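Local coordinates for peroxiredoxin 5 (Alvinella pompejana, PDB 2XHF), which probably reduces hydrogen peroxide and organic hydroperoxides as a thiol-dependent peroxidase, at residues G11-V23 with A137-S149. Sequence-based numbering, arbitrary orientation.
Sequences GSPIKVGDIIPDV and AMLIDDNKIRSVS
A single antiparallel bridge between I19 and K144 joins the loop 11-23 to the start of 144-150, an outermost strand of the thioredoxin-fold sheet. The bridge is a non-hydrogen-bonded pair, framed by I145 N to D18 O (2.8 Å) and I20 N to N143 O (2.9 Å), the latter almost straight onto its carbonyl (C=O...N 174°). A type II turn from K15 to D18 then swings G17 N onto I145 O at 2.8 Å. Glycine suits its third position, because at phi 104° a side chain would press on the carbonyl oxygen of V16. The strand belongs to a hairpin closed by the type I' turn D141-K144, whose left-handed backbone D142 and N143 accept readily; N143 ND2 also bonds to the carbonyl of H37, fixing the amide.

Beneath the bridge, I20 is buried. With CG1 between backbone N and carbonyl carbon (chi1 67°) and the chain extended beyond it, CD1 reaches within 3.7 Å of N143 OD1; CG2, beside the backbone N, faces the hairpin, 3.7 Å from CG1 of I145 and 3.8 Å from CD1 of I140. Branched aliphatic chains fill this corner well, since each methyl or methylene can meet a different neighbour. Replacing I20 with an alanine would probably open a gap over I140 and I145, leaving the end of I140 freer to turn.

Where the strand changes direction, R146 and S147 both face L139 in a classic beta bulge. The CB of R146 points away from 11-23, and its NE bonds in the guanidinium plane to D141 OD2, part of a salt bridge. V16 lies over this corner with its two branches divided: CG1 sits 3.6 Å from I145 O, and CG2 the same distance from R146 O.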
loop_
_atom_site.group_PDB
_atom_site.type_symbol
_atom_site.label_atom_id
_atom_site.label_comp_id
_atom_site.label_asym_id
_atom_site.label_seq_id
_atom_site.Cartn_x
_atom_site.Cartn_y
_atom_site.Cartn_z
ATOM N N GLY A 11 -15.529 -18.184 2.954
ATOM C CA GLY A 11 -16.798 -17.562 3.287
ATOM C C GLY A 11 -17.914 -17.954 2.332
ATOM O O GLY A 11 -17.751 -17.915 1.112
ATOM N N SER A 12 -19.062 -18.324 2.888
ATOM C CA SER A 12 -20.198 -18.740 2.077
ATOM C C SER A 12 -20.830 -17.546 1.368
ATOM O O SER A 12 -20.612 -16.398 1.764
ATOM C CB SER A 12 -21.240 -19.437 2.951
ATOM O OG SER A 12 -21.626 -18.605 4.033
ATOM N N PRO A 13 -21.616 -17.815 0.312
ATOM C CA PRO A 13 -22.335 -16.740 -0.374
ATOM C C PRO A 13 -23.069 -15.837 0.610
ATOM O O PRO A 13 -23.892 -16.292 1.411
ATOM C CB PRO A 13 -23.320 -17.486 -1.289
ATOM C CG PRO A 13 -23.267 -18.931 -0.858
ATOM C CD PRO A 13 -21.907 -19.130 -0.280
ATOM N N ILE A 14 -22.749 -14.554 0.536
ATOM C CA ILE A 14 -23.338 -13.543 1.398
ATOM C C ILE A 14 -24.848 -13.553 1.184
ATOM O O ILE A 14 -25.322 -13.971 0.128
ATOM C CB ILE A 14 -22.770 -12.144 1.063
ATOM C CG1 ILE A 14 -21.247 -12.207 0.857
ATOM C CG2 ILE A 14 -23.112 -11.155 2.165
ATOM C CD1 ILE A 14 -20.677 -11.000 0.160
ATOM N N LYS A 15 -25.608 -13.100 2.177
ATOM C CA LYS A 15 -27.061 -13.172 2.080
ATOM C C LYS A 15 -27.753 -12.126 2.949
ATOM O O LYS A 15 -27.334 -11.864 4.070
ATOM C CB LYS A 15 -27.521 -14.578 2.472
ATOM C CG LYS A 15 -28.977 -14.873 2.208
ATOM C CD LYS A 15 -29.241 -16.376 2.278
ATOM C CE LYS A 15 -28.789 -16.961 3.608
ATOM N NZ LYS A 15 -28.967 -18.435 3.668
ATOM N N VAL A 16 -28.816 -11.516 2.432
ATOM C CA VAL A 16 -29.559 -10.528 3.212
ATOM C C VAL A 16 -30.016 -11.130 4.546
ATOM O O VAL A 16 -30.562 -12.224 4.587
ATOM C CB VAL A 16 -30.768 -9.974 2.433
ATOM C CG1 VAL A 16 -31.699 -9.200 3.352
ATOM C CG2 VAL A 16 -30.289 -9.090 1.305
ATOM N N GLY A 17 -29.772 -10.413 5.636
ATOM C CA GLY A 17 -30.152 -10.872 6.957
ATOM C C GLY A 17 -28.963 -11.389 7.742
ATOM O O GLY A 17 -29.033 -11.500 8.964
ATOM N N ASP A 18 -27.886 -11.734 7.043
ATOM C CA ASP A 18 -26.669 -12.199 7.697
ATOM C C ASP A 18 -26.023 -11.085 8.528
ATOM O O ASP A 18 -26.075 -9.907 8.159
ATOM C CB ASP A 18 -25.642 -12.683 6.669
ATOM C CG ASP A 18 -26.052 -13.975 5.983
ATOM O OD1 ASP A 18 -27.033 -14.611 6.422
ATOM O OD2 ASP A 18 -25.371 -14.359 5.011
ATOM N N ILE A 19 -25.416 -11.469 9.646
ATOM C CA ILE A 19 -24.562 -10.575 10.421
ATOM C C ILE A 19 -23.191 -10.574 9.749
ATOM O O ILE A 19 -22.640 -11.630 9.448
ATOM C CB ILE A 19 -24.484 -11.038 11.908
ATOM C CG1 ILE A 19 -25.891 -11.057 12.528
ATOM C CG2 ILE A 19 -23.567 -10.146 12.699
ATOM C CD1 ILE A 19 -25.940 -11.517 13.946
ATOM N N ILE A 20 -22.635 -9.397 9.487
ATOM C CA ILE A 20 -21.304 -9.354 8.862
ATOM C C ILE A 20 -20.250 -9.977 9.785
ATOM O O ILE A 20 -20.404 -9.969 11.013
ATOM C CB ILE A 20 -20.876 -7.906 8.454
ATOM C CG1 ILE A 20 -20.644 -7.011 9.695
ATOM C CG2 ILE A 20 -21.913 -7.280 7.494
ATOM C CD1 ILE A 20 -20.157 -5.593 9.355
ATOM N N PRO A 21 -19.166 -10.521 9.200
ATOM C CA PRO A 21 -18.105 -11.110 10.026
ATOM C C PRO A 21 -17.595 -10.127 11.065
ATOM O O PRO A 21 -17.355 -8.963 10.766
ATOM C CB PRO A 21 -17.004 -11.432 9.007
ATOM C CG PRO A 21 -17.741 -11.639 7.735
ATOM C CD PRO A 21 -18.874 -10.648 7.762
ATOM N N ASP A 22 -17.427 -10.641 12.275
ATOM C CA ASP A 22 -17.049 -9.880 13.443
ATOM C C ASP A 22 -15.532 -9.991 13.556
ATOM O O ASP A 22 -15.015 -10.769 14.343
ATOM C CB ASP A 22 -17.764 -10.527 14.649
ATOM C CG ASP A 22 -17.690 -9.716 15.929
ATOM O OD1 ASP A 22 -17.201 -8.559 15.935
ATOM O OD2 ASP A 22 -18.180 -10.275 16.954
ATOM N N VAL A 23 -14.813 -9.232 12.738
ATOM C CA VAL A 23 -13.355 -9.287 12.761
ATOM C C VAL A 23 -12.761 -7.900 12.946
ATOM O O VAL A 23 -13.429 -6.887 12.730
ATOM C CB VAL A 23 -12.777 -9.927 11.499
ATOM C CG1 VAL A 23 -13.523 -11.208 11.128
ATOM C CG2 VAL A 23 -12.821 -8.971 10.400
ATOM N N ALA A 137 -20.832 -3.652 -2.720
ATOM C CA ALA A 137 -21.393 -2.561 -1.922
ATOM C C ALA A 137 -22.601 -3.126 -1.183
ATOM O O ALA A 137 -23.455 -3.770 -1.789
ATOM C CB ALA A 137 -21.792 -1.388 -2.790
ATOM N N MET A 138 -22.667 -2.882 0.122
ATOM C CA MET A 138 -23.734 -3.412 0.939
ATOM C C MET A 138 -24.334 -2.337 1.794
ATOM O O MET A 138 -23.637 -1.427 2.253
ATOM C CB MET A 138 -23.185 -4.513 1.847
ATOM C CG MET A 138 -22.696 -5.732 1.057
ATOM S SD MET A 138 -22.087 -7.066 2.100
ATOM C CE MET A 138 -21.494 -6.076 3.440
ATOM N N LEU A 139 -25.632 -2.469 2.022
ATOM C CA LEU A 139 -26.316 -1.681 3.024
ATOM C C LEU A 139 -26.329 -2.494 4.313
ATOM O O LEU A 139 -26.660 -3.683 4.308
ATOM C CB LEU A 139 -27.740 -1.392 2.584
ATOM C CG LEU A 139 -27.907 -0.609 1.296
ATOM C CD1 LEU A 139 -29.401 -0.287 1.102
ATOM C CD2 LEU A 139 -27.088 0.648 1.299
ATOM N N ILE A 140 -25.981 -1.840 5.413
ATOM C CA ILE A 140 -25.876 -2.485 6.695
ATOM C C ILE A 140 -26.836 -1.794 7.669
ATOM O O ILE A 140 -27.050 -0.599 7.611
ATOM C CB ILE A 140 -24.453 -2.339 7.248
ATOM C CG1 ILE A 140 -23.375 -2.747 6.224
ATOM C CG2 ILE A 140 -24.300 -3.104 8.563
ATOM C CD1 ILE A 140 -23.409 -4.159 5.823
ATOM N N ASP A 141 -27.417 -2.567 8.573
ATOM C CA ASP A 141 -28.264 -2.044 9.643
ATOM C C ASP A 141 -27.916 -2.811 10.915
ATOM O O ASP A 141 -28.196 -3.999 11.012
ATOM C CB ASP A 141 -29.738 -2.226 9.263
ATOM C CG ASP A 141 -30.707 -1.638 10.283
ATOM O OD1 ASP A 141 -30.338 -1.463 11.458
ATOM O OD2 ASP A 141 -31.853 -1.334 9.870
ATOM N N ASP A 142 -27.230 -2.153 11.846
ATOM C CA ASP A 142 -26.859 -2.794 13.118
ATOM C C ASP A 142 -26.131 -4.092 12.834
ATOM O O ASP A 142 -26.391 -5.119 13.448
ATOM C CB ASP A 142 -28.093 -3.065 13.988
ATOM C CG ASP A 142 -27.739 -3.562 15.376
ATOM O OD1 ASP A 142 -26.695 -3.139 15.914
ATOM O OD2 ASP A 142 -28.514 -4.390 15.924
ATOM N N ASN A 143 -25.192 -4.008 11.903
ATOM C CA ASN A 143 -24.311 -5.107 11.505
ATOM C C ASN A 143 -24.937 -6.251 10.732
ATOM O O ASN A 143 -24.263 -7.235 10.430
ATOM C CB ASN A 143 -23.472 -5.581 12.689
ATOM C CG ASN A 143 -22.517 -4.526 13.113
ATOM O OD1 ASN A 143 -21.777 -4.015 12.280
ATOM N ND2 ASN A 143 -22.536 -4.153 14.392
ATOM N N LYS A 144 -26.193 -6.077 10.344
ATOM C CA LYS A 144 -26.872 -7.040 9.499
ATOM C C LYS A 144 -26.921 -6.515 8.060
ATOM O O LYS A 144 -27.093 -5.322 7.827
ATOM C CB LYS A 144 -28.295 -7.266 10.004
ATOM C CG LYS A 144 -28.387 -8.066 11.291
ATOM C CD LYS A 144 -29.843 -8.272 11.692
ATOM C CE LYS A 144 -29.982 -9.236 12.863
ATOM N NZ LYS A 144 -29.170 -8.819 14.044
ATOM N N ILE A 145 -26.804 -7.413 7.093
ATOM C CA ILE A 145 -26.856 -7.019 5.695
ATOM C C ILE A 145 -28.306 -6.798 5.271
ATOM O O ILE A 145 -29.151 -7.683 5.432
ATOM C CB ILE A 145 -26.160 -8.084 4.812
ATOM C CG1 ILE A 145 -24.664 -8.137 5.163
ATOM C CG2 ILE A 145 -26.369 -7.798 3.333
ATOM C CD1 ILE A 145 -23.932 -9.296 4.533
ATOM N N ARG A 146 -28.609 -5.597 4.790
ATOM C CA ARG A 146 -29.946 -5.284 4.266
ATOM C C ARG A 146 -30.021 -5.405 2.749
ATOM O O ARG A 146 -31.086 -5.664 2.204
ATOM C CB ARG A 146 -30.381 -3.873 4.666
ATOM C CG ARG A 146 -30.761 -3.668 6.105
ATOM C CD ARG A 146 -31.272 -2.241 6.265
ATOM N NE ARG A 146 -32.548 -2.152 6.971
ATOM C CZ ARG A 146 -33.732 -2.422 6.424
ATOM N NH1 ARG A 146 -33.814 -2.820 5.162
ATOM N NH2 ARG A 146 -34.836 -2.306 7.147
ATOM N N SER A 147 -28.889 -5.221 2.084
ATOM C CA SER A 147 -28.802 -5.280 0.623
ATOM C C SER A 147 -27.376 -5.580 0.182
ATOM O O SER A 147 -26.433 -5.107 0.809
ATOM C CB SER A 147 -29.260 -3.951 0.010
ATOM O OG SER A 147 -29.197 -3.993 -1.398
ATOM N N VAL A 148 -27.215 -6.346 -0.900
ATOM C CA VAL A 148 -25.895 -6.639 -1.452
ATOM C C VAL A 148 -25.843 -6.465 -2.961
ATOM O O VAL A 148 -26.692 -6.982 -3.690
ATOM C CB VAL A 148 -25.460 -8.083 -1.186
ATOM C CG1 VAL A 148 -23.977 -8.244 -1.511
ATOM C CG2 VAL A 148 -25.731 -8.462 0.239
ATOM N N SER A 149 -24.801 -5.779 -3.417
ATOM C CA SER A 149 -24.555 -5.541 -4.831
ATOM C C SER A 149 -23.108 -5.850 -5.210
ATOM O O SER A 149 -22.185 -5.707 -4.387
ATOM C CB SER A 149 -24.847 -4.080 -5.153
ATOM O OG SER A 149 -26.124 -3.725 -4.671
#